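Putative diflavin flavoprotein A 5 (Nostoc sp. PCC 7120, PDB 4FEK) probably passes electrons from NADH to oxygen, reducing it to water, this chain being the N-terminal metallo-beta-lactamase-like domain of the longer diflavin protein. Local coordinates at residues 15-20 with 140-145; 130-135 with 146-151; 153-158 with 206-211; 166-171 with 221-226. All coordinates share one frame; numbering follows the deposited sequence.

Interaction 1: residues 15-20 with 140-145; sequences ATNTKV and LGKGHV
N17 and H144 meet where two tight turns face each other, a type II turn from A15 to T18 and a type I' turn from G141 to H144, N17 CA and H144 CA being 8.9 Å apart. The contact rests on one straight bond: N17 ND2 donates to H144 NE2 at 3.0 Å, with an angle of 173° at the hydrogen. H144 CG stands anti to its carbonyl carbon (chi1 -64°), which sends the ring toward the 15-18 turn. The imidazole nitrogen lies in the amide plane of N17, whereas the amide nitrogen is tilted 24° from the ring plane. With NE2 accepting, the ring should carry its proton on ND1, which is hydrogen-bonded to D164 OD2; the carboxylate thus fixes the ring's rotation. Beside this bond T16 O comes to the ring edge, 3.1 Å from H144 CE1, and the same carbonyl takes a hydrogen bond from T18 OG1. A water beside them gives a hydrogen to N17 OD1 and accepts one from K142 NZ. The arrangement is a side-chain hydrogen bond between the turns of two beta hairpins, one from each sheet of the metallo-beta-lactamase sandwich fold.

Interaction 2: residues 130-135 with 146-151; sequences LPMRGK and LKFLPI
G134 lies closest to F148, with 5.1 Å between their CA atoms, where the loop after strand 129-132 passes the last residues of strand 145-150 without direct backbone hydrogen bonds between them. Instead G134 CA rests 3.4 Å from F148 O in a CA-H...O contact. One water donates to both G134 O and F148 O, and a second takes the hydrogen of F148 N while giving only a weak bond to G134 O. The main side-chain contact is selenomethionine M132 on F148. M132 CG sits over the centre of the F148 ring, 3.8 Å from the centroid and 12° off the normal, as a CH-pi contact. A bend at chi2 (-65°) then carries the chain across the ring: SE lies obliquely to it at 4.5 Å from the centroid, a Met-aromatic contact, and M132 CE reaches the far rim at F148 CE1, 3.5 Å away. Farther along, P150 lays its CG 3.7 Å from R133 O and its CD against G134 CA, on the R133-G134 backbone. The pair fills the space between the two sheets: V109 of strand 107-111 and L138 of strand 138-139 touch both M132 and F148, while L160 and T162 of strand 160-164 pack on F148.

Interaction 3: residues 153-158 with 206-211; sequences SPRWPA and APHAIH
Two histidines at the start of helix 209-219, H208 at its N-cap position and H211 in its first turn, present their rings to the loop 153-158, which links strands 145-150 and 160-164 of the metallo-beta-lactamase-like domain. Contact between the segments is made by carbon on imidazole, with S153 and H211 closest in backbone, 6.1 Å between CA atoms. The CH-pi contacts come in two sets. P154 and S153 serve H211: the P154 and H211 side chains approach head-on from their two backbones, with P154 CD landing over one face of the ring, 3.5 Å from its centroid, while S153 CA stands off-centre at 4.1 Å from the same centroid. R155 serves H208, its CB lying over one face 3.8 Å from the centroid and offset toward the NE2-CE1 edge; the other face is covered by P207 CB. W156 takes only a small share: its CZ3 comes obliquely to H208 CD2. Its indole meets H87 edge-to-face.

Hydrogen bonds shape the loop from within. S153 OG accepts from W156 N in an ST motif, and S153 N donates to W156 O, so the backbone closes on itself. In one of its two modelled conformers R155 lays CG over a face of the indole, and a bend at chi2 (70°) takes its guanidinium away from H208. The tightest approach across the contact is at H211, where P154 CD comes within 3.3 Å of H211 CE1.

Interaction 4: residues 166-171 with 221-226; sequences QTQILY and DLQVRL
The guanidinium of R225 receives Q168 OE1 at its edge, in plane, while the amide of Q168 meets that of Q223 with the two planes 76° apart; within its own strand, I169 CG2 covers one face of the Y171 ring. R225 NE donates to Q168 OE1 at 3.3 Å, a bent bond of 139°, and Q168 NE2 gives a weak one to Q223 OE1. Q168 therefore bridges two side chains of the other segment, its chain extended beyond CG (chi2 -170°) along the Q223 carbonyl, whose O is 3.3 Å from Q168 CB and is bonded to Y163 OH. Backbone bonds hold the rest: R225 N donates to Q168 O at 2.8 Å, and L170 N to L226 O at 3.0 Å. L226 N is buried here without a partner. Beyond the polar groups, I169 and L226 lie side by side and point the same way, I169 CD1 being 3.9 Å from L226 CD2. L170 turns to the other side, where CB touches V224 CG1 and L170 CD1 meets L222 CD1, the two side chains crossing at about a right angle. The bridge of I169 with L226 begins the parallel pairing of strand 169-173 with strand 226-229, the edge strand of the second sheet in the metallo-beta-lactamase fold.

All four contacts belong to the metallo-beta-lactamase-like domain. Interactions 1 and 4 are neighbours, with centres about 12 Å apart, and touch through A15 with I169 and T18 with Y171. Interaction 2 touches both, through L140 with L146 and through L149 with L222. Interactions 1 and 2 cross along the chain and join the seven-stranded sheet, which holds strands 18-25 and 129-132, to the five-stranded one; interaction 4 pairs strands at the latter's far edge. Interaction 3 follows interaction 2 in sequence, crosses interaction 4, and sits about 29 Å from interaction 1, centre to centre, across the chain's middle, where it sets the loop 153-158 against the start of helix 209-219.

Interaction 1: residues 15-20 with 140-145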
loop_
_atom_site.group_PDB
_atom_site.type_symbol
_atom_site.label_atom_id
_atom_site.label_comp_id
_atom_site.label_asym_id
_atom_site.label_seq_id
_atom_site.Cartn_x
_atom_site.Cartn_y
_atom_site.Cartn_z
ATOM N N ALA A 15 -2.608 -11.610 10.295
ATOM C CA ALA A 15 -3.755 -12.420 9.955
ATOM C C ALA A 15 -3.272 -13.782 9.500
ATOM O O ALA A 15 -2.076 -14.007 9.404
ATOM C CB ALA A 15 -4.559 -11.756 8.846
ATOM N N THR A 16 -4.210 -14.678 9.205
ATOM C CA THR A 16 -3.867 -16.003 8.701
ATOM C C THR A 16 -2.981 -15.889 7.472
ATOM O O THR A 16 -3.369 -15.279 6.487
ATOM C CB THR A 16 -5.118 -16.828 8.368
ATOM O OG1 THR A 16 -5.944 -16.926 9.536
ATOM C CG2 THR A 16 -4.727 -18.227 7.899
ATOM N N ASN A 17 -1.769 -16.440 7.569
ATOM C CA ASN A 17 -0.801 -16.425 6.476
ATOM C C ASN A 17 -0.379 -15.023 6.051
ATOM O O ASN A 17 0.165 -14.842 4.964
ATOM C CB ASN A 17 -1.343 -17.160 5.258
ATOM C CG ASN A 17 -1.550 -18.648 5.515
ATOM O OD1 ASN A 17 -0.705 -19.316 6.134
ATOM N ND2 ASN A 17 -2.662 -19.171 5.034
ATOM N N THR A 18 -0.589 -14.051 6.923
ATOM C CA THR A 18 -0.287 -12.662 6.563
ATOM C C THR A 18 0.598 -11.969 7.583
ATOM O O THR A 18 0.313 -11.984 8.797
ATOM C CB THR A 18 -1.591 -11.852 6.394
ATOM O OG1 THR A 18 -2.510 -12.593 5.587
ATOM C CG2 THR A 18 -1.323 -10.463 5.735
ATOM N N LYS A 19 1.650 -11.321 7.076
ATOM C CA LYS A 19 2.541 -10.504 7.889
ATOM C C LYS A 19 2.713 -9.110 7.292
ATOM O O LYS A 19 2.631 -8.949 6.065
ATOM C CB LYS A 19 3.937 -11.122 7.956
ATOM C CG LYS A 19 3.958 -12.511 8.598
ATOM C CD LYS A 19 5.392 -13.042 8.683
ATOM C CE LYS A 19 5.437 -14.341 9.507
ATOM N NZ LYS A 19 6.702 -15.104 9.268
ATOM N N VAL A 20 2.981 -8.135 8.159
ATOM C CA VAL A 20 3.369 -6.785 7.724
ATOM C C VAL A 20 4.854 -6.633 7.999
ATOM O O VAL A 20 5.364 -7.198 8.982
ATOM C CB VAL A 20 2.537 -5.651 8.418
ATOM C CG1 VAL A 20 2.694 -5.667 9.950
ATOM C CG2 VAL A 20 2.945 -4.255 7.872
ATOM N N LEU A 140 -4.290 -17.279 -4.410
ATOM C CA LEU A 140 -3.024 -17.669 -3.788
ATOM C C LEU A 140 -3.117 -19.068 -3.163
ATOM O O LEU A 140 -2.108 -19.627 -2.700
ATOM C CB LEU A 140 -2.649 -16.649 -2.707
ATOM C CG LEU A 140 -1.688 -15.506 -3.051
ATOM C CD1 LEU A 140 -1.746 -15.144 -4.493
ATOM C CD2 LEU A 140 -1.911 -14.279 -2.146
ATOM N N GLY A 141 -4.334 -19.611 -3.121
ATOM C CA GLY A 141 -4.581 -20.895 -2.488
ATOM C C GLY A 141 -4.948 -20.737 -1.023
ATOM O O GLY A 141 -4.848 -19.639 -0.461
ATOM N N LYS A 142 -5.367 -21.841 -0.403
ATOM C CA LYS A 142 -5.757 -21.872 1.011
ATOM C C LYS A 142 -6.861 -20.869 1.373
ATOM O O LYS A 142 -7.027 -20.489 2.546
ATOM C CB LYS A 142 -4.524 -21.699 1.910
ATOM C CG LYS A 142 -3.525 -22.844 1.754
ATOM C CD LYS A 142 -2.170 -22.529 2.385
ATOM C CE LYS A 142 -1.181 -23.680 2.163
ATOM N NZ LYS A 142 0.058 -23.536 3.005
ATOM N N GLY A 143 -7.604 -20.438 0.358
ATOM C CA GLY A 143 -8.701 -19.514 0.551
ATOM C C GLY A 143 -8.347 -18.077 0.217
ATOM O O GLY A 143 -9.228 -17.228 0.126
ATOM N N HIS A 144 -7.060 -17.806 0.022
ATOM C CA HIS A 144 -6.596 -16.439 -0.217
ATOM C C HIS A 144 -6.828 -16.038 -1.657
ATOM O O HIS A 144 -5.898 -16.012 -2.465
ATOM C CB HIS A 144 -5.131 -16.270 0.183
ATOM C CG HIS A 144 -4.890 -16.476 1.643
ATOM N ND1 HIS A 144 -5.013 -15.462 2.571
ATOM C CD2 HIS A 144 -4.570 -17.591 2.344
ATOM C CE1 HIS A 144 -4.765 -15.942 3.777
ATOM N NE2 HIS A 144 -4.505 -17.234 3.666
ATOM N N VAL A 145 -8.091 -15.779 -1.979
ATOM C CA VAL A 145 -8.458 -15.261 -3.280
ATOM C C VAL A 145 -8.411 -13.737 -3.192
ATOM O O VAL A 145 -9.059 -13.133 -2.336
ATOM C CB VAL A 145 -9.864 -15.708 -3.686
ATOM C CG1 VAL A 145 -10.209 -15.173 -5.070
ATOM C CG2 VAL A 145 -9.980 -17.233 -3.644
HETATM O O HOH W 1 0.763 -20.946 4.315
#

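Interaction 2: residues 130-135 with 146-151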
loop_
_atom_site.group_PDB
_atom_site.type_symbol
_atom_site.label_atom_id
_atom_site.label_comp_id
_atom_site.label_asym_id
_atom_site.label_seq_id
_atom_site.Cartn_x
_atom_site.Cartn_y
_atom_site.Cartn_z
ATOM N N LEU A 130 1.147 -8.950 -14.729
ATOM C CA LEU A 130 -0.253 -9.338 -14.724
ATOM C C LEU A 130 -1.123 -8.103 -14.428
ATOM O O LEU A 130 -1.331 -7.732 -13.271
ATOM C CB LEU A 130 -0.469 -10.409 -13.672
ATOM C CG LEU A 130 -1.856 -11.015 -13.517
ATOM C CD1 LEU A 130 -2.472 -11.315 -14.875
ATOM C CD2 LEU A 130 -1.739 -12.277 -12.682
ATOM N N PRO A 131 -1.607 -7.434 -15.472
ATOM C CA PRO A 131 -2.450 -6.270 -15.146
ATOM C C PRO A 131 -3.839 -6.679 -14.635
ATOM O O PRO A 131 -4.394 -7.681 -15.073
ATOM C CB PRO A 131 -2.521 -5.498 -16.463
ATOM C CG PRO A 131 -2.171 -6.498 -17.527
ATOM C CD PRO A 131 -1.274 -7.521 -16.907
HETATM N N MSE A 132 -4.374 -5.937 -13.672
HETATM C CA MSE A 132 -5.677 -6.288 -13.118
HETATM C C MSE A 132 -6.689 -5.185 -13.433
HETATM O O MSE A 132 -6.513 -4.028 -13.052
HETATM C CB MSE A 132 -5.598 -6.557 -11.606
HETATM C CG MSE A 132 -4.715 -7.749 -11.217
HETATM SE SE MSE A 132 -5.351 -9.494 -11.853
HETATM C CE MSE A 132 -4.260 -10.652 -10.728
ATOM N N ARG A 133 -7.738 -5.550 -14.154
ATOM C CA ARG A 133 -8.720 -4.564 -14.622
ATOM C C ARG A 133 -9.958 -4.515 -13.702
ATOM O O ARG A 133 -10.823 -3.659 -13.855
ATOM C CB ARG A 133 -9.105 -4.858 -16.084
ATOM C CG ARG A 133 -8.046 -4.430 -17.121
ATOM C CD ARG A 133 -8.139 -5.175 -18.478
ATOM N NE ARG A 133 -7.398 -6.432 -18.407
ATOM C CZ ARG A 133 -6.282 -6.706 -19.076
ATOM N NH1 ARG A 133 -5.763 -5.833 -19.932
ATOM N NH2 ARG A 133 -5.697 -7.882 -18.909
ATOM N N GLY A 134 -10.045 -5.441 -12.754
ATOM C CA GLY A 134 -11.135 -5.424 -11.793
ATOM C C GLY A 134 -12.082 -6.611 -11.849
ATOM O O GLY A 134 -12.819 -6.860 -10.902
ATOM N N LYS A 135 -12.068 -7.350 -12.950
ATOM C CA LYS A 135 -12.952 -8.509 -13.098
ATOM C C LYS A 135 -12.315 -9.782 -12.564
ATOM O O LYS A 135 -12.950 -10.561 -11.840
ATOM C CB LYS A 135 -13.315 -8.716 -14.570
ATOM C CG LYS A 135 -14.293 -9.854 -14.815
ATOM C CD LYS A 135 -15.734 -9.358 -14.782
ATOM C CE LYS A 135 -16.720 -10.510 -14.889
ATOM N NZ LYS A 135 -18.129 -10.018 -14.882
ATOM N N LEU A 146 -7.627 -13.125 -4.070
ATOM C CA LEU A 146 -7.477 -11.674 -4.093
ATOM C C LEU A 146 -8.435 -11.040 -5.085
ATOM O O LEU A 146 -8.451 -11.421 -6.254
ATOM C CB LEU A 146 -6.052 -11.316 -4.506
ATOM C CG LEU A 146 -5.033 -11.132 -3.383
ATOM C CD1 LEU A 146 -5.366 -11.976 -2.197
ATOM C CD2 LEU A 146 -3.617 -11.385 -3.885
ATOM N N LYS A 147 -9.225 -10.073 -4.620
ATOM C CA LYS A 147 -10.066 -9.263 -5.499
ATOM C C LYS A 147 -9.355 -7.933 -5.726
ATOM O O LYS A 147 -8.709 -7.423 -4.815
ATOM C CB LYS A 147 -11.430 -9.024 -4.859
ATOM C CG LYS A 147 -12.178 -10.326 -4.539
ATOM C CD LYS A 147 -13.651 -10.071 -4.236
ATOM C CE LYS A 147 -14.463 -11.365 -4.301
ATOM N NZ LYS A 147 -15.900 -11.129 -3.971
ATOM N N PHE A 148 -9.446 -7.396 -6.940
ATOM C CA PHE A 148 -8.760 -6.149 -7.289
ATOM C C PHE A 148 -9.715 -5.019 -7.654
ATOM O O PHE A 148 -10.632 -5.195 -8.475
ATOM C CB PHE A 148 -7.750 -6.402 -8.411
ATOM C CG PHE A 148 -6.621 -7.300 -7.996
ATOM C CD1 PHE A 148 -6.714 -8.678 -8.169
ATOM C CD2 PHE A 148 -5.494 -6.781 -7.384
ATOM C CE1 PHE A 148 -5.684 -9.520 -7.756
ATOM C CE2 PHE A 148 -4.455 -7.627 -6.980
ATOM C CZ PHE A 148 -4.557 -8.989 -7.170
ATOM N N LEU A 149 -9.496 -3.859 -7.039
ATOM C CA LEU A 149 -10.360 -2.709 -7.246
ATOM C C LEU A 149 -9.514 -1.522 -7.696
ATOM O O LEU A 149 -8.948 -0.800 -6.875
ATOM C CB LEU A 149 -11.129 -2.356 -5.968
ATOM C CG LEU A 149 -12.044 -3.415 -5.329
ATOM C CD1 LEU A 149 -11.276 -4.463 -4.508
ATOM C CD2 LEU A 149 -13.093 -2.747 -4.465
ATOM N N PRO A 150 -9.418 -1.327 -9.018
ATOM C CA PRO A 150 -8.642 -0.184 -9.501
ATOM C C PRO A 150 -9.347 1.078 -9.054
ATOM O O PRO A 150 -10.580 1.195 -9.186
ATOM C CB PRO A 150 -8.707 -0.331 -11.035
ATOM C CG PRO A 150 -9.013 -1.791 -11.253
ATOM C CD PRO A 150 -9.941 -2.147 -10.125
ATOM N N ILE A 151 -8.568 2.000 -8.512
ATOM C CA ILE A 151 -9.087 3.316 -8.136
ATOM C C ILE A 151 -8.265 4.397 -8.831
ATOM O O ILE A 151 -7.572 5.182 -8.187
ATOM C CB ILE A 151 -9.135 3.496 -6.589
ATOM C CG1 ILE A 151 -7.794 3.126 -5.950
ATOM C CG2 ILE A 151 -10.274 2.637 -5.987
ATOM C CD1 ILE A 151 -7.649 3.660 -4.531
HETATM O O HOH W 2 -11.041 -8.805 -8.736
HETATM O O HOH W 3 -13.217 -4.525 -9.166
#

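Interaction 3: residues 153-158 with 206-211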
loop_
_atom_site.group_PDB
_atom_site.type_symbol
_atom_site.label_atom_id
_atom_site.label_comp_id
_atom_site.label_asym_id
_atom_site.label_seq_id
_atom_site.Cartn_x
_atom_site.Cartn_y
_atom_site.Cartn_z
ATOM N N SER A 153 -6.902 7.712 -10.378
ATOM C CA SER A 153 -7.084 9.133 -10.123
ATOM C C SER A 153 -5.977 9.897 -10.850
ATOM O O SER A 153 -4.934 9.316 -11.200
ATOM C CB SER A 153 -7.040 9.416 -8.616
ATOM O OG SER A 153 -5.757 9.141 -8.078
ATOM N N PRO A 154 -6.183 11.203 -11.074
ATOM C CA PRO A 154 -5.164 11.995 -11.768
ATOM C C PRO A 154 -3.783 11.886 -11.114
ATOM O O PRO A 154 -2.778 11.744 -11.812
ATOM C CB PRO A 154 -5.714 13.423 -11.667
ATOM C CG PRO A 154 -7.208 13.223 -11.634
ATOM C CD PRO A 154 -7.405 11.989 -10.799
ATOM N N ARG A 155 -3.734 11.903 -9.789
ATOM C CA ARG A 155 -2.481 11.744 -9.051
ATOM C C ARG A 155 -1.890 10.319 -9.138
ATOM O O ARG A 155 -0.664 10.140 -9.267
ATOM C CB ARG A 155 -2.706 12.140 -7.593
ATOM C CG ARG A 155 -1.519 11.925 -6.684
ATOM C CD ARG A 155 -0.410 12.909 -6.984
ATOM N NE ARG A 155 0.677 12.802 -6.015
ATOM C CZ ARG A 155 1.579 11.825 -6.001
ATOM N NH1 ARG A 155 1.524 10.850 -6.905
ATOM N NH2 ARG A 155 2.534 11.817 -5.082
ATOM N N TRP A 156 -2.761 9.305 -9.046
ATOM C CA TRP A 156 -2.352 7.895 -9.173
ATOM C C TRP A 156 -3.210 7.139 -10.192
ATOM O O TRP A 156 -4.154 6.446 -9.826
ATOM C CB TRP A 156 -2.392 7.151 -7.818
ATOM C CG TRP A 156 -1.521 7.744 -6.764
ATOM C CD1 TRP A 156 -0.157 7.605 -6.637
ATOM C CD2 TRP A 156 -1.944 8.571 -5.678
ATOM N NE1 TRP A 156 0.283 8.303 -5.536
ATOM C CE2 TRP A 156 -0.794 8.901 -4.930
ATOM C CE3 TRP A 156 -3.196 9.084 -5.273
ATOM C CZ2 TRP A 156 -0.849 9.716 -3.800
ATOM C CZ3 TRP A 156 -3.246 9.897 -4.142
ATOM C CH2 TRP A 156 -2.084 10.199 -3.421
ATOM N N PRO A 157 -2.877 7.259 -11.486
ATOM C CA PRO A 157 -3.666 6.592 -12.530
ATOM C C PRO A 157 -3.707 5.086 -12.315
ATOM O O PRO A 157 -4.675 4.439 -12.706
ATOM C CB PRO A 157 -2.905 6.941 -13.829
ATOM C CG PRO A 157 -2.193 8.272 -13.478
ATOM C CD PRO A 157 -1.804 8.107 -12.031
ATOM N N ALA A 158 -2.682 4.538 -11.664
ATOM C CA ALA A 158 -2.617 3.100 -11.450
ATOM C C ALA A 158 -2.962 2.714 -10.008
ATOM O O ALA A 158 -2.623 1.615 -9.547
ATOM C CB ALA A 158 -1.208 2.580 -11.828
ATOM N N ALA A 206 -7.060 15.410 -0.175
ATOM C CA ALA A 206 -8.011 16.508 -0.347
ATOM C C ALA A 206 -8.086 17.090 -1.771
ATOM O O ALA A 206 -9.190 17.340 -2.270
ATOM C CB ALA A 206 -7.763 17.620 0.694
ATOM N N PRO A 207 -6.941 17.282 -2.444
ATOM C CA PRO A 207 -7.068 17.840 -3.802
ATOM C C PRO A 207 -7.804 16.929 -4.789
ATOM O O PRO A 207 -8.170 17.367 -5.878
ATOM C CB PRO A 207 -5.611 17.996 -4.258
ATOM C CG PRO A 207 -4.812 18.047 -2.989
ATOM C CD PRO A 207 -5.520 17.127 -2.050
ATOM N N HIS A 208 -8.017 15.675 -4.419
ATOM C CA HIS A 208 -8.645 14.726 -5.321
ATOM C C HIS A 208 -9.947 14.221 -4.700
ATOM O O HIS A 208 -10.309 13.060 -4.855
ATOM C CB HIS A 208 -7.681 13.563 -5.564
ATOM C CG HIS A 208 -6.246 13.989 -5.665
ATOM N ND1 HIS A 208 -5.763 14.738 -6.721
ATOM C CD2 HIS A 208 -5.191 13.780 -4.835
ATOM C CE1 HIS A 208 -4.475 14.975 -6.537
ATOM N NE2 HIS A 208 -4.102 14.402 -5.403
ATOM N N ALA A 209 -10.657 15.098 -3.997
ATOM C CA ALA A 209 -11.828 14.675 -3.223
ATOM C C ALA A 209 -12.904 13.886 -3.991
ATOM O O ALA A 209 -13.461 12.926 -3.450
ATOM C CB ALA A 209 -12.455 15.873 -2.497
ATOM N N ILE A 210 -13.229 14.277 -5.228
ATOM C CA ILE A 210 -14.228 13.494 -5.970
ATOM C C ILE A 210 -13.736 12.064 -6.245
ATOM O O ILE A 210 -14.530 11.129 -6.275
ATOM C CB ILE A 210 -14.669 14.139 -7.303
ATOM C CG1 ILE A 210 -13.468 14.353 -8.215
ATOM C CG2 ILE A 210 -15.462 15.443 -7.050
ATOM C CD1 ILE A 210 -13.851 14.692 -9.646
ATOM N N HIS A 211 -12.434 11.895 -6.438
ATOM C CA HIS A 211 -11.912 10.541 -6.591
ATOM C C HIS A 211 -11.883 9.772 -5.279
ATOM O O HIS A 211 -12.065 8.561 -5.281
ATOM C CB HIS A 211 -10.538 10.542 -7.246
ATOM C CG HIS A 211 -10.584 10.863 -8.701
ATOM N ND1 HIS A 211 -10.590 12.157 -9.168
ATOM C CD2 HIS A 211 -10.663 10.061 -9.789
ATOM C CE1 HIS A 211 -10.657 12.141 -10.490
ATOM N NE2 HIS A 211 -10.690 10.885 -10.892
#

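Interaction 4: residues 166-171 with 221-226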
loop_
_atom_site.group_PDB
_atom_site.type_symbol
_atom_site.label_atom_id
_atom_site.label_comp_id
_atom_site.label_asym_id
_atom_site.label_seq_id
_atom_site.Cartn_x
_atom_site.Cartn_y
_atom_site.Cartn_z
ATOM N N GLN A 166 -10.113 -14.191 2.253
ATOM C CA GLN A 166 -9.905 -15.073 3.404
ATOM C C GLN A 166 -9.786 -14.309 4.730
ATOM O O GLN A 166 -10.356 -14.693 5.740
ATOM C CB GLN A 166 -8.659 -15.944 3.202
ATOM C CG GLN A 166 -8.347 -16.826 4.394
ATOM C CD GLN A 166 -9.438 -17.846 4.644
ATOM O OE1 GLN A 166 -9.960 -18.453 3.706
ATOM N NE2 GLN A 166 -9.802 -18.032 5.912
ATOM N N THR A 167 -9.033 -13.221 4.717
ATOM C CA THR A 167 -8.739 -12.493 5.936
ATOM C C THR A 167 -9.577 -11.206 6.053
ATOM O O THR A 167 -9.577 -10.550 7.098
ATOM C CB THR A 167 -7.252 -12.111 5.966
ATOM O OG1 THR A 167 -6.983 -11.187 4.898
ATOM C CG2 THR A 167 -6.360 -13.353 5.782
ATOM N N GLN A 168 -10.274 -10.851 4.978
ATOM C CA GLN A 168 -11.051 -9.595 4.917
ATOM C C GLN A 168 -10.193 -8.354 5.165
ATOM O O GLN A 168 -10.641 -7.355 5.744
ATOM C CB GLN A 168 -12.277 -9.634 5.838
ATOM C CG GLN A 168 -13.118 -10.871 5.580
ATOM C CD GLN A 168 -14.459 -10.857 6.273
ATOM O OE1 GLN A 168 -14.573 -10.480 7.435
ATOM N NE2 GLN A 168 -15.486 -11.290 5.560
ATOM N N ILE A 169 -8.953 -8.425 4.707
ATOM C CA ILE A 169 -8.052 -7.289 4.788
ATOM C C ILE A 169 -8.087 -6.574 3.435
ATOM O O ILE A 169 -8.020 -7.195 2.379
ATOM C CB ILE A 169 -6.603 -7.719 5.106
ATOM C CG1 ILE A 169 -6.486 -8.269 6.548
ATOM C CG2 ILE A 169 -5.655 -6.554 4.949
ATOM C CD1 ILE A 169 -5.055 -8.787 6.879
ATOM N N LEU A 170 -8.206 -5.255 3.479
ATOM C CA LEU A 170 -8.117 -4.449 2.273
ATOM C C LEU A 170 -6.784 -3.711 2.281
ATOM O O LEU A 170 -6.489 -2.955 3.222
ATOM C CB LEU A 170 -9.291 -3.466 2.240
ATOM C CG LEU A 170 -9.319 -2.564 1.017
ATOM C CD1 LEU A 170 -9.569 -3.422 -0.205
ATOM C CD2 LEU A 170 -10.424 -1.494 1.176
ATOM N N TYR A 171 -5.987 -3.930 1.238
ATOM C CA TYR A 171 -4.672 -3.299 1.082
ATOM C C TYR A 171 -4.908 -2.007 0.303
ATOM O O TYR A 171 -5.300 -2.056 -0.862
ATOM C CB TYR A 171 -3.715 -4.251 0.345
ATOM C CG TYR A 171 -3.500 -5.544 1.166
ATOM C CD1 TYR A 171 -2.465 -5.629 2.097
ATOM C CD2 TYR A 171 -4.374 -6.622 1.053
ATOM C CE1 TYR A 171 -2.282 -6.770 2.871
ATOM C CE2 TYR A 171 -4.214 -7.785 1.842
ATOM C CZ TYR A 171 -3.162 -7.838 2.745
ATOM O OH TYR A 171 -2.985 -8.963 3.528
ATOM N N ASP A 221 -19.110 -1.967 -0.571
ATOM C CA ASP A 221 -19.729 -3.287 -0.488
ATOM C C ASP A 221 -18.840 -4.395 0.110
ATOM O O ASP A 221 -19.294 -5.522 0.289
ATOM C CB ASP A 221 -20.306 -3.702 -1.841
ATOM C CG ASP A 221 -21.706 -3.153 -2.065
ATOM O OD1 ASP A 221 -22.586 -3.406 -1.208
ATOM O OD2 ASP A 221 -21.921 -2.454 -3.081
ATOM N N LEU A 222 -17.598 -4.069 0.446
ATOM C CA LEU A 222 -16.687 -5.054 1.015
ATOM C C LEU A 222 -16.882 -5.211 2.512
ATOM O O LEU A 222 -17.119 -4.241 3.234
ATOM C CB LEU A 222 -15.228 -4.687 0.734
ATOM C CG LEU A 222 -14.792 -4.707 -0.724
ATOM C CD1 LEU A 222 -13.295 -4.413 -0.839
ATOM C CD2 LEU A 222 -15.153 -6.050 -1.334
ATOM N N GLN A 223 -16.775 -6.445 2.981
ATOM C CA GLN A 223 -16.702 -6.683 4.409
ATOM C C GLN A 223 -15.235 -6.639 4.846
ATOM O O GLN A 223 -14.484 -7.582 4.588
ATOM C CB GLN A 223 -17.313 -8.034 4.723
ATOM C CG GLN A 223 -17.519 -8.295 6.188
ATOM C CD GLN A 223 -18.109 -9.668 6.431
ATOM O OE1 GLN A 223 -17.647 -10.410 7.301
ATOM N NE2 GLN A 223 -19.133 -10.020 5.653
ATOM N N VAL A 224 -14.840 -5.561 5.522
ATOM C CA VAL A 224 -13.423 -5.317 5.834
ATOM C C VAL A 224 -13.141 -5.271 7.334
ATOM O O VAL A 224 -13.793 -4.540 8.082
ATOM C CB VAL A 224 -12.921 -3.978 5.222
ATOM C CG1 VAL A 224 -11.417 -3.823 5.415
ATOM C CG2 VAL A 224 -13.279 -3.879 3.763
ATOM N N ARG A 225 -12.136 -6.024 7.763
ATOM C CA ARG A 225 -11.733 -6.040 9.165
ATOM C C ARG A 225 -10.514 -5.161 9.410
ATOM O O ARG A 225 -10.273 -4.748 10.536
ATOM C CB ARG A 225 -11.415 -7.472 9.608
ATOM C CG ARG A 225 -12.622 -8.394 9.625
ATOM C CD ARG A 225 -12.213 -9.806 10.008
ATOM N NE ARG A 225 -13.354 -10.584 10.472
ATOM C CZ ARG A 225 -13.514 -11.005 11.723
ATOM N NH1 ARG A 225 -12.595 -10.736 12.641
ATOM N NH2 ARG A 225 -14.596 -11.700 12.053
ATOM N N LEU A 226 -9.747 -4.879 8.355
ATOM C CA LEU A 226 -8.512 -4.109 8.497
ATOM C C LEU A 226 -8.203 -3.342 7.221
ATOM O O LEU A 226 -8.314 -3.904 6.120
ATOM C CB LEU A 226 -7.334 -5.047 8.805
ATOM C CG LEU A 226 -5.977 -4.393 9.063
ATOM C CD1 LEU A 226 -5.932 -3.865 10.483
ATOM C CD2 LEU A 226 -4.821 -5.373 8.795
#